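PDB 6DY3: N-acylethanolamine-hydrolyzing acid amidase beta-subunit from Caenorhabditis elegans, which forms the beta subunit of a lysosomal Ntn-type amidase that probably hydrolyses fatty acid ethanolamides such as N-palmitoylethanolamine to ethanolamine and free fatty acids. Local coordinates for residues I80-E83 with F84-K87; S93-I96 with R97-E101. One frame throughout, in Å; residues are numbered along the deposited sequence.

Interaction 1 of 2, residues I80-E83 with F84-K87; sequences ILME and FYTK
In I80 the torsion chi1 (178°) sets CG1 opposite the backbone N, and in F84 chi1 (-85°) keeps the ring on the N side; together they lay the two side chains alongside each other, pointing the same way. This is the i to i+4 pairing of an alpha-helix, here helix 76-89 of an Ntn-hydrolase subunit. I80 CG1 lies 4.0 Å from F84 CE2, and the backbone beneath is joined by a nearly straight bond from F84 N to I80 O (2.9 Å, 174°). Both side chains also pack on the alpha subunit, I80 on its L55 and F84 on its V59; an alanine in place of F84 would probably leave the flank of I80 and V59 of that subunit without their aromatic partner.

Around the helix, the bent chain of M82 makes an oblique Met-aromatic contact three residues on: SD is 4.0 Å from Y85 CD2 and 5.1 Å from the ring centroid. Beyond the sulfur, M82 CE reaches to 4.1 Å from T86 CG2.

The remaining pairing is ionic. E83 OE1 and K87 NZ form a long salt bridge of 3.8 Å; the firmer hold on the K87 ammonium is its hydrogen bond to S120 OG, with a long, weak ion pair to D100 of the alpha subunit besides. E83 OE2 in turn has a long, weak ion pair with R141. A water joins backbone to side chain here, donating to E83 O and accepting from K87 NZ, with its oxygen 3.1 Å from each of those two atoms.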
# COMPACT_ATOMS: atom_id res chain seq x y z
N ILE B 80 12.48 2.57 -18.05
CA ILE B 80 11.42 3.48 -17.62
C ILE B 80 10.16 3.28 -18.46
O ILE B 80 9.04 3.28 -17.93
CB ILE B 80 11.91 4.94 -17.69
CG1 ILE B 80 10.76 5.85 -17.28
CG2 ILE B 80 12.40 5.32 -19.10
CD1 ILE B 80 11.19 7.20 -16.80
N LEU B 81 10.33 3.08 -19.77
CA LEU B 81 9.19 2.87 -20.65
C LEU B 81 8.43 1.61 -20.27
O LEU B 81 7.19 1.60 -20.25
CB LEU B 81 9.64 2.77 -22.10
CG LEU B 81 10.11 4.06 -22.76
CD1 LEU B 81 10.34 3.79 -24.22
CD2 LEU B 81 9.13 5.20 -22.56
N MET B 82 9.16 0.52 -19.98
CA MET B 82 8.52 -0.71 -19.57
C MET B 82 7.87 -0.58 -18.19
O MET B 82 6.84 -1.21 -17.93
CB MET B 82 9.55 -1.85 -19.57
CG MET B 82 8.97 -3.24 -19.45
SD MET B 82 7.80 -3.62 -20.76
CE MET B 82 7.24 -5.26 -20.26
N GLU B 83 8.45 0.24 -17.30
CA GLU B 83 7.82 0.49 -16.01
C GLU B 83 6.49 1.21 -16.18
O GLU B 83 5.47 0.79 -15.62
CB GLU B 83 8.75 1.32 -15.11
CG GLU B 83 10.08 0.64 -14.75
CD GLU B 83 10.00 -0.24 -13.50
OE1 GLU B 83 8.90 -0.37 -12.91
OE2 GLU B 83 11.04 -0.81 -13.11
N PHE B 84 6.49 2.29 -16.95
CA PHE B 84 5.24 3.01 -17.22
C PHE B 84 4.24 2.13 -17.95
O PHE B 84 3.03 2.24 -17.72
CB PHE B 84 5.53 4.27 -18.03
CG PHE B 84 5.93 5.46 -17.20
CD1 PHE B 84 5.37 6.71 -17.43
CD2 PHE B 84 6.87 5.32 -16.18
CE1 PHE B 84 5.74 7.80 -16.66
CE2 PHE B 84 7.24 6.42 -15.41
CZ PHE B 84 6.68 7.66 -15.65
N TYR B 85 4.72 1.26 -18.84
CA TYR B 85 3.82 0.42 -19.62
C TYR B 85 3.02 -0.52 -18.73
O TYR B 85 1.80 -0.63 -18.85
CB TYR B 85 4.62 -0.37 -20.66
CG TYR B 85 3.80 -1.38 -21.43
CD1 TYR B 85 2.89 -0.98 -22.40
CD2 TYR B 85 3.96 -2.74 -21.20
CE1 TYR B 85 2.15 -1.90 -23.12
CE2 TYR B 85 3.22 -3.68 -21.91
CZ TYR B 85 2.32 -3.25 -22.87
OH TYR B 85 1.58 -4.17 -23.58
N THR B 86 3.70 -1.21 -17.81
CA THR B 86 3.00 -2.16 -16.95
C THR B 86 2.11 -1.45 -15.94
O THR B 86 1.05 -1.96 -15.57
CB THR B 86 4.00 -3.06 -16.23
OG1 THR B 86 4.79 -2.27 -15.34
CG2 THR B 86 4.92 -3.74 -17.23
N LYS B 87 2.52 -0.26 -15.48
CA LYS B 87 1.68 0.49 -14.54
C LYS B 87 0.37 0.90 -15.19
O LYS B 87 -0.68 0.91 -14.53
CB LYS B 87 2.43 1.72 -14.04
CG LYS B 87 3.46 1.42 -12.95
CD LYS B 87 4.06 2.69 -12.40
CE LYS B 87 4.84 2.45 -11.13
NZ LYS B 87 6.06 1.65 -11.35
O HOH W 1 6.54 -0.81 -13.24

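Interaction 2 of 2, residues S93-I96 with R97-E101; sequences SFFI and RDVLE
S93 to L100 illustrates regular alpha-helical geometry in helix 92-102: R97 N, D98 N, V99 N and L100 N bond in turn to the carbonyl oxygens of S93, F94, F95 and I96, four residues back. The second of these bonds, D98 N to F94 O, spans 2.9 Å, and the last, L100 N to I96 O, is 3.0 Å long with the donor in the carbonyl plane.

The side-chain contact across the turn is apolar and small. F95 and V99 slant across each other, and the V99 CG2 methyl does the touching, 3.8 Å from F95 CE2 and 4.0 Å from F95 CD2. Its approach to the ring is oblique. That branch stands beside the valine's own N while CG1 lies anti to it (chi1 173°), which turns CG2 back toward the preceding turn, where it also comes within 3.3 Å of F95 O.

R97 works differently, its chain extended away from S93-I96. The guanidinium group forms a salt bridge with E77 of the alpha subunit and hydrogen-bonds to N53 O and to the hydroxyl of Y44, which also bonds E101 OE1, partners that together probably restrict how far the group can turn. On another side, F95, I96 and V99 pack on F113 of helix 106-113, and I96, V99 and L100 rest on strand 64-70.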
# COMPACT_ATOMS: atom_id res chain seq x y z
N SER B 93 -2.82 -0.13 -7.59
CA SER B 93 -3.63 0.11 -6.40
C SER B 93 -5.05 -0.43 -6.57
O SER B 93 -5.67 -0.87 -5.60
CB SER B 93 -3.68 1.60 -6.06
OG SER B 93 -4.47 2.31 -7.00
N PHE B 94 -5.58 -0.40 -7.79
CA PHE B 94 -6.93 -0.89 -8.03
C PHE B 94 -6.96 -2.40 -8.18
O PHE B 94 -7.98 -3.03 -7.87
CB PHE B 94 -7.52 -0.19 -9.25
CG PHE B 94 -7.57 1.29 -9.10
CD1 PHE B 94 -6.56 2.08 -9.59
CD2 PHE B 94 -8.62 1.89 -8.41
CE1 PHE B 94 -6.59 3.45 -9.43
CE2 PHE B 94 -8.65 3.27 -8.24
CZ PHE B 94 -7.63 4.04 -8.76
N PHE B 95 -5.86 -3.00 -8.62
CA PHE B 95 -5.78 -4.45 -8.60
C PHE B 95 -5.83 -4.97 -7.17
O PHE B 95 -6.55 -5.94 -6.88
CB PHE B 95 -4.50 -4.91 -9.30
CG PHE B 95 -4.38 -6.40 -9.44
CD1 PHE B 95 -4.78 -7.02 -10.61
CD2 PHE B 95 -3.86 -7.18 -8.42
CE1 PHE B 95 -4.68 -8.39 -10.75
CE2 PHE B 95 -3.76 -8.54 -8.56
CZ PHE B 95 -4.17 -9.15 -9.73
N ILE B 96 -5.09 -4.33 -6.27
CA ILE B 96 -5.11 -4.72 -4.86
C ILE B 96 -6.51 -4.60 -4.29
O ILE B 96 -7.01 -5.50 -3.61
CB ILE B 96 -4.10 -3.88 -4.05
CG1 ILE B 96 -2.69 -3.95 -4.66
CG2 ILE B 96 -4.08 -4.33 -2.58
CD1 ILE B 96 -2.05 -5.32 -4.63
N ARG B 97 -7.16 -3.46 -4.53
CA ARG B 97 -8.51 -3.25 -4.00
C ARG B 97 -9.47 -4.29 -4.56
O ARG B 97 -10.35 -4.78 -3.84
CB ARG B 97 -8.99 -1.84 -4.33
CG ARG B 97 -10.40 -1.55 -3.86
CD ARG B 97 -10.81 -0.13 -4.21
NE ARG B 97 -12.24 0.08 -4.06
CZ ARG B 97 -12.87 1.21 -4.39
NH1 ARG B 97 -12.18 2.23 -4.89
NH2 ARG B 97 -14.18 1.32 -4.22
N ASP B 98 -9.32 -4.63 -5.84
CA ASP B 98 -10.19 -5.63 -6.44
C ASP B 98 -10.01 -6.99 -5.78
O ASP B 98 -10.96 -7.76 -5.63
CB ASP B 98 -9.92 -5.72 -7.94
CG ASP B 98 -10.81 -6.72 -8.64
OD1 ASP B 98 -11.98 -6.38 -8.92
OD2 ASP B 98 -10.34 -7.84 -8.92
N VAL B 99 -8.77 -7.32 -5.39
CA VAL B 99 -8.54 -8.58 -4.69
C VAL B 99 -9.20 -8.55 -3.32
O VAL B 99 -9.82 -9.54 -2.90
CB VAL B 99 -7.03 -8.86 -4.59
CG1 VAL B 99 -6.75 -10.07 -3.70
CG2 VAL B 99 -6.43 -9.07 -5.97
N LEU B 100 -9.08 -7.43 -2.60
CA LEU B 100 -9.72 -7.32 -1.29
C LEU B 100 -11.23 -7.45 -1.39
O LEU B 100 -11.88 -7.90 -0.44
CB LEU B 100 -9.36 -5.98 -0.64
CG LEU B 100 -7.94 -5.83 -0.09
CD1 LEU B 100 -7.67 -4.38 0.30
CD2 LEU B 100 -7.72 -6.76 1.08
N GLU B 101 -11.81 -7.08 -2.53
CA GLU B 101 -13.26 -7.08 -2.69
C GLU B 101 -13.81 -8.43 -3.15
O GLU B 101 -14.93 -8.78 -2.78
CB GLU B 101 -13.67 -5.99 -3.68
CG GLU B 101 -15.18 -5.76 -3.75
CD GLU B 101 -15.54 -4.47 -4.47
OE1 GLU B 101 -15.04 -3.40 -4.06
OE2 GLU B 101 -16.32 -4.53 -5.44

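Overall arrangement
Interactions 1 and 2 repeat one principle on successive helices, the alpha-helical turn along which side chains three or four residues apart meet. They share no element; their centres are 20 Å apart. Interaction 1 lies farther from the middle of the chain, about 22 Å against 13 Å between centres. Both are mostly buried, with L81 and Y85 exposed in one and D98 in the other. Interaction 1 carries apolar, sulfur-aromatic and ionic pairings, whereas 93-101 has a single apolar side-chain pair and sends R97 and E101 to partners elsewhere. Both meet the alpha subunit, 80-87 mainly through apolar packing, 93-101 also through an edge-to-face pair of F94 with its F70 and the R97 salt bridge.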